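Local atomic coordinates of 11R-lipoxygenase (PDB entry 3VF1), a protein that probably uses a non-heme iron to add molecular oxygen to polyunsaturated fatty acids, under the control of calcium. Residues 204-209 with 622-627; 266-271 with 389-394; 362-365 with 371-374; 397-402 with 471-476; 445-450 with 455-460. All blocks are in the same frame, centred on the assembly; numbering follows the deposited sequence.

Interaction 1 of 5, residues 204-209 with 622-627; sequences FRVGLA and AVTMVS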
# COMPACT_ATOMS: atom_id res chain seq x y z
N PHE A 204 -8.20 6.77 12.95
CA PHE A 204 -8.54 5.39 13.28
C PHE A 204 -9.12 5.25 14.68
O PHE A 204 -9.32 4.14 15.17
CB PHE A 204 -7.32 4.48 13.12
CG PHE A 204 -6.70 4.55 11.76
CD1 PHE A 204 -7.43 4.97 10.66
CD2 PHE A 204 -5.37 4.19 11.58
CE1 PHE A 204 -6.85 5.04 9.41
CE2 PHE A 204 -4.79 4.25 10.32
CZ PHE A 204 -5.53 4.68 9.24
N ARG A 205 -9.38 6.38 15.34
CA ARG A 205 -10.08 6.36 16.61
C ARG A 205 -11.56 6.21 16.30
O ARG A 205 -12.10 6.93 15.47
CB ARG A 205 -9.82 7.64 17.40
CG ARG A 205 -10.60 8.85 16.91
CD ARG A 205 -10.16 10.12 17.62
NE ARG A 205 -11.20 11.14 17.60
CZ ARG A 205 -11.05 12.38 18.07
NH1 ARG A 205 -9.89 12.76 18.59
NH2 ARG A 205 -12.06 13.23 18.01
N VAL A 206 -12.22 5.26 16.97
CA VAL A 206 -13.62 4.98 16.68
C VAL A 206 -14.48 5.25 17.91
O VAL A 206 -15.10 4.34 18.46
CB VAL A 206 -13.82 3.52 16.23
CG1 VAL A 206 -15.19 3.35 15.62
CG2 VAL A 206 -12.73 3.12 15.24
N GLY A 207 -14.52 6.51 18.32
CA GLY A 207 -15.32 6.91 19.47
C GLY A 207 -16.69 7.39 19.05
O GLY A 207 -17.09 7.27 17.90
N LEU A 208 -17.42 7.95 20.02
CA LEU A 208 -18.78 8.42 19.78
C LEU A 208 -18.83 9.46 18.67
O LEU A 208 -19.74 9.45 17.83
CB LEU A 208 -19.36 9.01 21.07
CG LEU A 208 -20.78 9.56 21.00
CD1 LEU A 208 -21.77 8.47 20.61
CD2 LEU A 208 -21.16 10.18 22.33
N ALA A 209 -17.85 10.35 18.65
CA ALA A 209 -17.81 11.44 17.68
C ALA A 209 -17.64 10.90 16.26
O ALA A 209 -18.10 11.52 15.29
CB ALA A 209 -16.69 12.41 18.02
N ALA A 622 -20.82 -3.36 13.79
CA ALA A 622 -20.98 -3.11 12.37
C ALA A 622 -20.64 -1.66 12.02
O ALA A 622 -20.02 -1.38 11.00
CB ALA A 622 -22.38 -3.45 11.92
N VAL A 623 -21.07 -0.73 12.88
CA VAL A 623 -20.76 0.68 12.67
C VAL A 623 -19.26 0.92 12.79
O VAL A 623 -18.69 1.71 12.04
CB VAL A 623 -21.49 1.58 13.68
CG1 VAL A 623 -21.07 3.03 13.51
CG2 VAL A 623 -23.00 1.45 13.53
N THR A 624 -18.63 0.23 13.74
CA THR A 624 -17.19 0.36 13.94
C THR A 624 -16.44 0.02 12.66
O THR A 624 -15.48 0.70 12.30
CB THR A 624 -16.70 -0.54 15.08
OG1 THR A 624 -17.19 -0.06 16.34
CG2 THR A 624 -15.17 -0.57 15.12
N MET A 625 -16.88 -1.03 11.97
CA MET A 625 -16.22 -1.46 10.75
C MET A 625 -16.37 -0.42 9.65
O MET A 625 -15.42 -0.14 8.92
CB MET A 625 -16.77 -2.81 10.28
CG MET A 625 -16.06 -3.36 9.06
SD MET A 625 -14.28 -3.47 9.30
CE MET A 625 -13.75 -4.15 7.73
N VAL A 626 -17.57 0.14 9.52
CA VAL A 626 -17.84 1.14 8.49
C VAL A 626 -17.03 2.41 8.74
O VAL A 626 -16.55 3.04 7.81
CB VAL A 626 -19.34 1.50 8.43
CG1 VAL A 626 -19.56 2.72 7.55
CG2 VAL A 626 -20.14 0.32 7.91
N SER A 627 -16.89 2.77 10.01
CA SER A 627 -16.09 3.93 10.38
C SER A 627 -14.63 3.72 10.00
O SER A 627 -13.97 4.62 9.49
CB SER A 627 -16.20 4.19 11.89
OG SER A 627 -15.52 5.38 12.26
O HOH W 1 -12.62 5.97 13.16
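Val-206 sets one methyl, CG1, against Thr-624 and Ser-627, two residues three apart on the same side of helix 619-632. It lies 4.0 Å from Thr-624 CG2 and 3.9 Å from Ser-627 OG, and Thr-624 OG1 sits at a similar distance, so the methyl rests against a surface that is partly carbon and partly hydroxyl. CG1 takes the branch anti to its own backbone N (chi1 -166°), which carries it across to the helix, where the side chains of Val-206 and Thr-624 meet at about a right angle.

The polar link runs through a water. This molecule donates to Arg-205 O at 2.6 Å and accepts from Ser-627 OG at 3.1 Å, tying a loop carbonyl to a helix hydroxyl. With OG anti to the backbone N (chi1 -176°), Ser-627 faces the water. Thr-624 OG1, by contrast, turns back to its own helix and bonds to His-620 O.

A second shell sets the loop in place. Gly-207 occupies the N-cap of helix 208-213, and its N is bonded to Asp-210 OD2, one half of a capping box. Phe-211 of that helix packs on Val-206, Val-623 and Thr-624, while Phe-204 reaches Ala-631 and Leu-632 further along helix 619-632.

With no direct hydrogen bond between the two segments, the direct join is a methyl contact and one bridging water, with Phe-211 packing on both sides. Ser-627 donates to that water, while the Thr-624 hydroxyl is spent on its own helix and meets the valine by van der Waals contact.

Interaction 2 of 5, residues 266-271 with 389-394; sequences NPEVIR and MITHLL. With FE2 (Fe (II) ion), chain E.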
# COMPACT_ATOMS: atom_id res chain seq x y z
N ASN A 266 -9.54 -9.09 -2.14
CA ASN A 266 -8.55 -10.10 -1.81
C ASN A 266 -8.50 -11.23 -2.83
O ASN A 266 -9.12 -12.28 -2.64
CB ASN A 266 -8.84 -10.68 -0.42
CG ASN A 266 -7.81 -11.70 0.01
OD1 ASN A 266 -6.71 -11.76 -0.55
ND2 ASN A 266 -8.15 -12.50 1.00
N PRO A 267 -7.77 -11.02 -3.94
CA PRO A 267 -7.63 -12.00 -5.02
C PRO A 267 -6.36 -12.84 -4.89
O PRO A 267 -5.81 -13.27 -5.90
CB PRO A 267 -7.54 -11.11 -6.25
CG PRO A 267 -6.80 -9.90 -5.77
CD PRO A 267 -7.17 -9.72 -4.30
N GLU A 268 -5.91 -13.09 -3.66
CA GLU A 268 -4.63 -13.75 -3.43
C GLU A 268 -4.73 -15.22 -3.03
O GLU A 268 -3.71 -15.89 -2.89
CB GLU A 268 -3.85 -13.00 -2.34
CG GLU A 268 -3.26 -11.67 -2.79
CD GLU A 268 -2.26 -11.13 -1.79
OE1 GLU A 268 -2.36 -11.48 -0.59
OE2 GLU A 268 -1.36 -10.37 -2.20
N VAL A 269 -5.95 -15.72 -2.84
CA VAL A 269 -6.12 -17.04 -2.23
C VAL A 269 -6.53 -18.13 -3.21
O VAL A 269 -5.93 -19.21 -3.22
CB VAL A 269 -7.15 -16.98 -1.08
CG1 VAL A 269 -7.27 -18.34 -0.42
CG2 VAL A 269 -6.75 -15.92 -0.07
N ILE A 270 -7.54 -17.86 -4.03
CA ILE A 270 -8.07 -18.89 -4.92
C ILE A 270 -7.01 -19.40 -5.89
O ILE A 270 -6.17 -18.64 -6.36
CB ILE A 270 -9.29 -18.38 -5.71
CG1 ILE A 270 -9.97 -19.54 -6.43
CG2 ILE A 270 -8.87 -17.31 -6.71
CD1 ILE A 270 -11.37 -19.22 -6.93
N ARG A 271 -7.05 -20.70 -6.17
CA ARG A 271 -6.11 -21.30 -7.11
C ARG A 271 -6.66 -22.58 -7.71
O ARG A 271 -7.53 -23.23 -7.12
CB ARG A 271 -4.78 -21.60 -6.40
CG ARG A 271 -4.86 -22.70 -5.36
CD ARG A 271 -3.52 -22.90 -4.69
NE ARG A 271 -2.47 -23.15 -5.67
CZ ARG A 271 -1.18 -22.84 -5.50
NH1 ARG A 271 -0.77 -22.26 -4.38
NH2 ARG A 271 -0.31 -23.12 -6.46
N MET A 389 -5.26 -8.62 7.61
CA MET A 389 -3.97 -8.77 8.27
C MET A 389 -2.84 -9.15 7.31
O MET A 389 -1.72 -8.65 7.44
CB MET A 389 -4.07 -9.81 9.39
CG MET A 389 -5.15 -9.51 10.42
SD MET A 389 -5.14 -7.78 10.95
CE MET A 389 -3.44 -7.59 11.48
N ILE A 390 -3.12 -10.04 6.36
CA ILE A 390 -2.08 -10.55 5.48
C ILE A 390 -2.01 -9.80 4.15
O ILE A 390 -0.97 -9.25 3.79
CB ILE A 390 -2.26 -12.06 5.20
CG1 ILE A 390 -1.99 -12.85 6.48
CG2 ILE A 390 -1.32 -12.51 4.09
CD1 ILE A 390 -2.20 -14.35 6.34
N THR A 391 -3.13 -9.76 3.43
CA THR A 391 -3.15 -9.16 2.10
C THR A 391 -2.90 -7.65 2.16
O THR A 391 -2.20 -7.10 1.31
CB THR A 391 -4.49 -9.41 1.39
OG1 THR A 391 -4.72 -10.82 1.30
CG2 THR A 391 -4.48 -8.80 -0.01
N HIS A 392 -3.49 -6.99 3.15
CA HIS A 392 -3.38 -5.53 3.23
C HIS A 392 -2.23 -5.07 4.11
O HIS A 392 -1.23 -4.56 3.61
CB HIS A 392 -4.69 -4.92 3.73
CG HIS A 392 -4.65 -3.43 3.86
ND1 HIS A 392 -5.07 -2.77 4.99
CD2 HIS A 392 -4.23 -2.47 3.00
CE1 HIS A 392 -4.92 -1.47 4.82
NE2 HIS A 392 -4.40 -1.26 3.62
N LEU A 393 -2.35 -5.26 5.42
CA LEU A 393 -1.37 -4.72 6.35
C LEU A 393 0.03 -5.31 6.15
O LEU A 393 0.98 -4.57 5.92
CB LEU A 393 -1.84 -4.92 7.80
CG LEU A 393 -3.03 -4.05 8.20
CD1 LEU A 393 -3.50 -4.38 9.61
CD2 LEU A 393 -2.69 -2.57 8.08
N LEU A 394 0.16 -6.62 6.24
CA LEU A 394 1.47 -7.25 6.12
C LEU A 394 2.08 -7.08 4.73
O LEU A 394 3.15 -6.48 4.58
CB LEU A 394 1.40 -8.74 6.46
CG LEU A 394 2.73 -9.48 6.24
CD1 LEU A 394 3.82 -8.88 7.11
CD2 LEU A 394 2.57 -10.97 6.52
FE FE2 E . -3.62 0.87 3.43
O HOH W 2 -5.38 1.73 4.73
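Thr-391 meets Asn-266 and Glu-268 through its hydroxyl, and polar contacts dominate this join between the loop after helix 254-263 and the iron-bearing helix 369-410. Thr-391 OG1 lies 2.9 Å from Asn-266 OD1, while Glu-268 OE1 approaches the same OG1 at 3.1 Å. Both are acceptors, and the hydroxyl has one proton to offer them. Asn-266 OD1 also receives a weak bond from Glu-268 N, 3.5 Å away, which closes an Asx turn and helps bring the two loop side chains to one target. An extended Glu-268 chain (chi2 -167°) delivers its carboxylate from the direction opposite to the threonine.

By van der Waals contact, Thr-391 CG2 rests on the carboxylate, 3.5 Å from Glu-268 OE1.

Metal binding occupies the next residue. His-392 NE2 holds the iron at 2.3 Å, with water 2 in the plane of the ring at its edge; His-397, His-575, Asn-579 and Ile-698 complete the protein ligands. Here the helix widens into a pi-type turn, with Leu-394 N bonded to Met-389 O at 3.0 Å.

A long, weak ion pair between Glu-268 OE2 and Arg-395 probably tempers the charge of the carboxylate. The chemistry implies a buried hydroxyl that can satisfy one acceptor fully at a time, gripping the loop beside a metal ligand without bonding to the ligand itself.

Interaction 3 of 5, residues 362-365 with 371-374; sequences WTPL and DWIM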
# COMPACT_ATOMS: atom_id res chain seq x y z
N TRP A 362 -20.74 -28.84 3.12
CA TRP A 362 -21.96 -28.12 2.77
C TRP A 362 -22.02 -27.91 1.26
O TRP A 362 -21.00 -27.72 0.61
CB TRP A 362 -22.00 -26.77 3.48
CG TRP A 362 -21.82 -26.88 4.96
CD1 TRP A 362 -20.64 -26.97 5.64
CD2 TRP A 362 -22.86 -26.93 5.95
NE1 TRP A 362 -20.87 -27.06 6.99
CE2 TRP A 362 -22.23 -27.04 7.21
CE3 TRP A 362 -24.25 -26.88 5.90
CZ2 TRP A 362 -22.94 -27.10 8.40
CZ3 TRP A 362 -24.96 -26.95 7.09
CH2 TRP A 362 -24.31 -27.06 8.32
N THR A 363 -23.23 -27.94 0.72
CA THR A 363 -23.43 -27.90 -0.72
C THR A 363 -24.85 -27.43 -1.05
O THR A 363 -25.81 -27.90 -0.44
CB THR A 363 -23.19 -29.30 -1.32
OG1 THR A 363 -21.79 -29.48 -1.58
CG2 THR A 363 -23.94 -29.49 -2.60
N PRO A 364 -24.98 -26.51 -2.01
CA PRO A 364 -26.30 -25.95 -2.33
C PRO A 364 -27.25 -26.98 -2.94
O PRO A 364 -28.46 -26.79 -2.95
CB PRO A 364 -25.98 -24.85 -3.35
CG PRO A 364 -24.70 -25.29 -3.98
CD PRO A 364 -23.93 -25.99 -2.90
N LEU A 365 -26.68 -28.06 -3.46
CA LEU A 365 -27.44 -29.19 -3.98
C LEU A 365 -28.08 -30.06 -2.89
O LEU A 365 -29.22 -30.50 -3.04
CB LEU A 365 -26.53 -30.06 -4.84
CG LEU A 365 -27.19 -31.09 -5.75
CD1 LEU A 365 -27.97 -30.40 -6.86
CD2 LEU A 365 -26.15 -32.03 -6.33
N ASP A 371 -28.99 -22.89 5.16
CA ASP A 371 -27.74 -23.54 5.55
C ASP A 371 -26.62 -23.13 4.60
O ASP A 371 -25.52 -22.81 5.04
CB ASP A 371 -27.89 -25.06 5.54
CG ASP A 371 -28.30 -25.62 6.89
OD1 ASP A 371 -28.63 -24.82 7.79
OD2 ASP A 371 -28.30 -26.86 7.06
N TRP A 372 -26.91 -23.15 3.31
CA TRP A 372 -25.92 -22.79 2.30
C TRP A 372 -25.46 -21.34 2.48
O TRP A 372 -24.27 -21.04 2.34
CB TRP A 372 -26.49 -22.99 0.89
CG TRP A 372 -25.53 -22.59 -0.19
CD1 TRP A 372 -25.73 -21.67 -1.17
CD2 TRP A 372 -24.20 -23.10 -0.39
NE1 TRP A 372 -24.62 -21.58 -1.97
CE2 TRP A 372 -23.67 -22.45 -1.51
CE3 TRP A 372 -23.42 -24.05 0.28
CZ2 TRP A 372 -22.39 -22.71 -1.99
CZ3 TRP A 372 -22.14 -24.31 -0.20
CH2 TRP A 372 -21.64 -23.64 -1.32
N ILE A 373 -26.39 -20.45 2.78
CA ILE A 373 -26.06 -19.06 3.02
C ILE A 373 -25.16 -18.93 4.25
O ILE A 373 -24.19 -18.18 4.24
CB ILE A 373 -27.33 -18.20 3.21
CG1 ILE A 373 -27.99 -17.95 1.85
CG2 ILE A 373 -26.99 -16.87 3.87
CD1 ILE A 373 -29.34 -17.26 1.94
N MET A 374 -25.48 -19.69 5.30
CA MET A 374 -24.67 -19.68 6.51
C MET A 374 -23.25 -20.13 6.19
O MET A 374 -22.28 -19.49 6.59
CB MET A 374 -25.29 -20.60 7.57
CG MET A 374 -24.43 -20.78 8.82
SD MET A 374 -24.28 -19.28 9.81
CE MET A 374 -25.84 -19.28 10.69
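Trp-362 begins the segment by presenting the edge of its indole to Asp-371. Its CZ3 lies 3.3 Å from Asp-371 OD2, which sits near the plane of the ring, and the carboxylate stands almost upright to that plane, 85° away. The carboxylate is held in this pose from outside: OD2 accepts from Gly-605 N and OD1 from Ser-607 N. Lys-604, from the same loop, makes a cation-pi contact with the Trp-362 ring.

Thr-363 contributes backbone, its CA lying 3.9 Å from Trp-372 CZ3. The side chain points away from the helix, and its OG1 is bonded to Ile-347 O.

Pro-364 stacks on the indole of Trp-372. Its CD sits 3.5 Å from the centroid of the six-membered ring of Trp-372, only 5° off the ring normal, a CH-pi contact squarely over the face. CB meanwhile lies 3.8 Å from Trp-372 NE1, so the pyrrolidine spans both rings of the indole, with the two side chains alongside and pointing the same way. Trp-372 has CG anti to its backbone N (chi1 178°), which lays the indole along the loop, and its NE1 is hydrogen-bonded to Asp-254 OD1.

The contact thus closes the short turn from edge strand 361-362 into the first turns of helix 369-410. Trp-372 also packs on Pro-346 and Ile-349 of strand 344-350, wedging the helix start against the sheet, while Met-374 turns to helix 609-615.

Interaction 4 of 5, residues 397-402 with 471-476; sequences HLMMEP and DSYDLV. With FE2 (Fe (II) ion), chain E.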
# COMPACT_ATOMS: atom_id res chain seq x y z
N HIS A 397 1.65 -2.75 3.57
CA HIS A 397 2.18 -1.76 4.50
C HIS A 397 3.53 -2.17 5.08
O HIS A 397 4.53 -1.46 4.89
CB HIS A 397 1.18 -1.50 5.63
CG HIS A 397 0.03 -0.63 5.23
ND1 HIS A 397 -0.15 0.64 5.73
CD2 HIS A 397 -1.00 -0.84 4.37
CE1 HIS A 397 -1.24 1.17 5.20
NE2 HIS A 397 -1.77 0.29 4.38
N LEU A 398 3.58 -3.29 5.79
CA LEU A 398 4.77 -3.68 6.53
C LEU A 398 5.92 -4.17 5.63
O LEU A 398 7.08 -3.89 5.90
CB LEU A 398 4.43 -4.74 7.57
CG LEU A 398 3.38 -4.32 8.61
CD1 LEU A 398 3.22 -5.40 9.67
CD2 LEU A 398 3.75 -2.99 9.25
N MET A 399 5.59 -4.91 4.58
CA MET A 399 6.61 -5.47 3.70
C MET A 399 7.30 -4.40 2.84
O MET A 399 8.41 -4.62 2.35
CB MET A 399 6.02 -6.55 2.80
CG MET A 399 5.82 -7.90 3.49
SD MET A 399 7.37 -8.73 3.88
CE MET A 399 7.93 -9.21 2.25
N MET A 400 6.66 -3.26 2.67
CA MET A 400 7.22 -2.19 1.84
C MET A 400 7.98 -1.14 2.65
O MET A 400 8.79 -0.40 2.09
CB MET A 400 6.12 -1.51 1.02
CG MET A 400 5.57 -2.35 -0.12
SD MET A 400 6.83 -2.84 -1.30
CE MET A 400 7.11 -4.55 -0.82
N GLU A 401 7.72 -1.07 3.95
CA GLU A 401 8.34 -0.05 4.78
C GLU A 401 9.87 -0.11 4.76
O GLU A 401 10.53 0.93 4.69
CB GLU A 401 7.83 -0.14 6.22
CG GLU A 401 8.31 1.00 7.11
CD GLU A 401 7.82 0.88 8.54
OE1 GLU A 401 6.93 0.04 8.80
OE2 GLU A 401 8.35 1.61 9.41
N PRO A 402 10.44 -1.32 4.83
CA PRO A 402 11.90 -1.47 4.85
C PRO A 402 12.61 -0.75 3.70
O PRO A 402 13.73 -0.29 3.88
CB PRO A 402 12.09 -2.99 4.73
CG PRO A 402 10.86 -3.56 5.32
CD PRO A 402 9.75 -2.62 4.95
N ASP A 471 9.36 -14.33 -4.03
CA ASP A 471 8.83 -15.03 -5.20
C ASP A 471 7.33 -14.81 -5.31
O ASP A 471 6.78 -14.78 -6.41
CB ASP A 471 9.12 -16.53 -5.10
CG ASP A 471 10.59 -16.86 -5.29
OD1 ASP A 471 11.35 -15.97 -5.73
OD2 ASP A 471 10.98 -18.01 -5.00
N SER A 472 6.67 -14.64 -4.16
CA SER A 472 5.23 -14.42 -4.13
C SER A 472 4.88 -13.00 -4.56
O SER A 472 3.70 -12.65 -4.65
CB SER A 472 4.68 -14.71 -2.74
OG SER A 472 5.17 -13.79 -1.78
N TYR A 473 5.89 -12.18 -4.80
CA TYR A 473 5.68 -10.81 -5.26
C TYR A 473 5.87 -10.67 -6.76
O TYR A 473 5.54 -9.64 -7.34
CB TYR A 473 6.59 -9.85 -4.51
CG TYR A 473 6.07 -9.47 -3.15
CD1 TYR A 473 6.29 -10.28 -2.04
CD2 TYR A 473 5.33 -8.31 -2.97
CE1 TYR A 473 5.80 -9.94 -0.80
CE2 TYR A 473 4.83 -7.96 -1.73
CZ TYR A 473 5.08 -8.78 -0.65
OH TYR A 473 4.58 -8.43 0.58
N ASP A 474 6.42 -11.71 -7.39
CA ASP A 474 6.49 -11.75 -8.84
C ASP A 474 5.09 -12.04 -9.38
O ASP A 474 4.69 -13.20 -9.49
CB ASP A 474 7.48 -12.81 -9.31
CG ASP A 474 7.72 -12.77 -10.81
OD1 ASP A 474 6.81 -12.35 -11.55
OD2 ASP A 474 8.83 -13.15 -11.25
N LEU A 475 4.36 -10.98 -9.69
CA LEU A 475 2.96 -11.09 -10.09
C LEU A 475 2.76 -12.14 -11.19
O LEU A 475 1.95 -13.05 -11.05
CB LEU A 475 2.46 -9.74 -10.58
CG LEU A 475 0.96 -9.64 -10.86
CD1 LEU A 475 0.17 -9.76 -9.57
CD2 LEU A 475 0.64 -8.34 -11.58
N VAL A 476 3.51 -11.99 -12.27
CA VAL A 476 3.35 -12.85 -13.44
C VAL A 476 3.46 -14.33 -13.08
O VAL A 476 2.63 -15.14 -13.49
CB VAL A 476 4.39 -12.52 -14.53
CG1 VAL A 476 4.27 -13.49 -15.69
CG2 VAL A 476 4.22 -11.09 -15.01
FE FE2 E . -3.62 0.87 3.43
O HOH W 2 -5.38 1.73 4.73
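Met-399 and Met-400 supply the apolar part of this contact, closing on the ring of Tyr-473 with their terminal methyls. Met-399 CE lies 3.8 Å from Tyr-473 CE1, and Met-400 CE lies 4.2 Å from Tyr-473 CE2, so the two neighbours reach the two flanks of the phenol. Both come in obliquely. The Met-399 chain is bent at chi2 and chi3 (-69° and -71°), curling its methyl back to the ring while its stem stays near the hydroxyl: CG is 3.2 Å from Tyr-473 OH.

The polar part belongs to that hydroxyl, which is hydrogen-bonded to Arg-395 O on the same helix. The tyrosine therefore inserts its oxygen against the helix backbone, with methionine carbon beside it. Just before, the helix is wide, with Met-399 N probably bonded to Leu-394 O, five residues back.

Metal coordination enters through His-397, two residues before Met-399, whose NE2 binds the iron at 2.2 Å. His-392, His-575, Asn-579 and Ile-698 are its protein co-ligands. Tyr-473 touches the helix through Met-399, Met-400 and the Arg-395 carbonyl and does not reach the metal.

Helix 557-579, which carries two of those ligands, flanks the contact, Thr-570 touching both Met-400 and Tyr-473. Beyond the tyrosine, Asp-474 caps helix 475-481, and Leu-475 packs into helix 491-514; Met-400 also reaches Ile-428 at the start of helix 428-438.

Interaction 5 of 5, residues 445-450 with 455-460; sequences AADKVL and GGQVTL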
# COMPACT_ATOMS: atom_id res chain seq x y z
N ALA A 445 -8.03 -0.72 15.89
CA ALA A 445 -9.19 -0.91 15.03
C ALA A 445 -9.41 -2.38 14.70
O ALA A 445 -10.51 -2.91 14.88
CB ALA A 445 -9.03 -0.11 13.75
N ALA A 446 -8.37 -3.05 14.21
CA ALA A 446 -8.46 -4.46 13.85
C ALA A 446 -8.97 -5.28 15.03
O ALA A 446 -9.79 -6.18 14.87
CB ALA A 446 -7.10 -4.98 13.41
N ASP A 447 -8.48 -4.94 16.22
CA ASP A 447 -8.85 -5.65 17.43
C ASP A 447 -10.34 -5.53 17.73
O ASP A 447 -10.93 -6.41 18.35
CB ASP A 447 -8.04 -5.10 18.61
CG ASP A 447 -8.01 -6.05 19.79
OD1 ASP A 447 -7.18 -6.99 19.78
OD2 ASP A 447 -8.81 -5.86 20.74
N LYS A 448 -10.95 -4.44 17.27
CA LYS A 448 -12.36 -4.17 17.56
C LYS A 448 -13.35 -4.79 16.57
O LYS A 448 -14.53 -4.89 16.87
CB LYS A 448 -12.60 -2.65 17.61
CG LYS A 448 -11.87 -1.93 18.73
CD LYS A 448 -12.39 -0.51 18.88
CE LYS A 448 -11.62 0.28 19.93
NZ LYS A 448 -10.29 0.72 19.43
N VAL A 449 -12.87 -5.19 15.40
CA VAL A 449 -13.77 -5.66 14.34
C VAL A 449 -13.53 -7.10 13.89
O VAL A 449 -14.43 -7.74 13.35
CB VAL A 449 -13.70 -4.74 13.10
CG1 VAL A 449 -13.95 -3.30 13.50
CG2 VAL A 449 -12.35 -4.88 12.40
N LEU A 450 -12.31 -7.60 14.08
CA LEU A 450 -11.97 -8.95 13.65
C LEU A 450 -12.22 -9.97 14.76
O LEU A 450 -12.00 -9.67 15.94
CB LEU A 450 -10.51 -9.02 13.22
CG LEU A 450 -10.11 -8.18 12.01
CD1 LEU A 450 -8.62 -8.32 11.75
CD2 LEU A 450 -10.92 -8.58 10.79
N GLY A 455 -5.35 -10.42 19.97
CA GLY A 455 -3.96 -10.82 19.91
C GLY A 455 -3.63 -11.65 18.68
O GLY A 455 -2.50 -11.64 18.20
N GLY A 456 -4.62 -12.38 18.18
CA GLY A 456 -4.42 -13.27 17.05
C GLY A 456 -4.09 -12.55 15.75
O GLY A 456 -3.48 -13.13 14.86
N GLN A 457 -4.51 -11.29 15.63
CA GLN A 457 -4.29 -10.54 14.39
C GLN A 457 -2.80 -10.39 14.10
O GLN A 457 -2.39 -10.40 12.94
CB GLN A 457 -4.98 -9.17 14.44
CG GLN A 457 -4.37 -8.17 15.41
CD GLN A 457 -4.96 -8.26 16.80
OE1 GLN A 457 -5.40 -9.33 17.24
NE2 GLN A 457 -5.00 -7.14 17.51
N VAL A 458 -2.00 -10.24 15.15
CA VAL A 458 -0.55 -10.11 14.98
C VAL A 458 0.06 -11.48 14.70
O VAL A 458 0.97 -11.61 13.88
CB VAL A 458 0.12 -9.51 16.23
CG1 VAL A 458 1.63 -9.45 16.04
CG2 VAL A 458 -0.44 -8.13 16.53
N THR A 459 -0.45 -12.49 15.38
CA THR A 459 0.04 -13.86 15.22
C THR A 459 -0.19 -14.36 13.80
O THR A 459 0.61 -15.13 13.27
CB THR A 459 -0.65 -14.81 16.21
OG1 THR A 459 -0.46 -14.34 17.55
CG2 THR A 459 -0.09 -16.22 16.09
N LEU A 460 -1.28 -13.92 13.18
CA LEU A 460 -1.59 -14.32 11.81
C LEU A 460 -0.56 -13.74 10.84
O LEU A 460 -0.15 -14.40 9.89
CB LEU A 460 -3.00 -13.86 11.41
CG LEU A 460 -3.43 -14.20 9.99
CD1 LEU A 460 -3.32 -15.70 9.72
CD2 LEU A 460 -4.84 -13.71 9.73
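A tight helix-to-helix connection, from the short, weakly bonded helix 445-449 into the N-terminus of helix 456-465, is closed by the side chains of Asp-447 and Gln-457. Gln-457 NE2 donates to Asp-447 OD1 at 3.2 Å, with an N-H...O angle of 149°. Asp-447 OD1 uses its anti lone pair, the one turned away from OD2, and lies 21° out of the amide plane of Gln-457; the carboxylate and amide planes are far from coplanar.

The other end of the same amide works on the helix start. Gln-457 OE1 accepts from Gly-455 N at 2.9 Å, and Gly-455 is the N-cap residue. Its positive phi belongs to a conformation in which a side chain would run into the preceding carbonyl oxygen. As the amide folds back over the N-terminus, Gln-457 CG takes the crowded position between the backbone N and the carbonyl carbon (chi1 69°), and the chain bends again at chi2.

Both amide atoms are thus engaged, and NE2 has a second acceptor in Ile-440 O. Asp-447 OD1 is gripped from two residues as well, since Gly-454 N is its strongest partner. Bonds at both ends fix the rotation of the amide, while two donors hold Asp-447 at OD1.

Around this joint, Arg-327 bonds to the carbonyls of Asp-447 and Leu-450, holding the end of the short helix. Leu-450 and Gln-457 both pack on Met-389 of helix 369-410, whereas Ala-445 and Val-449 face helix 619-632, so the connection sits wedged between helices 369-410 and 619-632.

How the interactions relate
Helix 369-410 runs through three of the contacts: interaction 3 at its start, interaction 2 midway and interaction 4 beyond. Interactions 2 and 4 have centres 12 Å apart and share the iron and water 2, whereas interaction 3 lies 36 Å, centre to centre, from interaction 4. Interaction 5 is the link outward. It touches interaction 2 where Met-389 SD meets Leu-450 CD1 at 3.6 Å, and interaction 1 where Thr-624 CG2 meets Val-449 CG1 at 3.4 Å. Along the chain, interaction 5 nests within interaction 4, and interaction 1 closes a loop of 412 residues enclosing all the others, so helix 619-632 returns to pack on 204-209, which precedes every iron ligand in the chain.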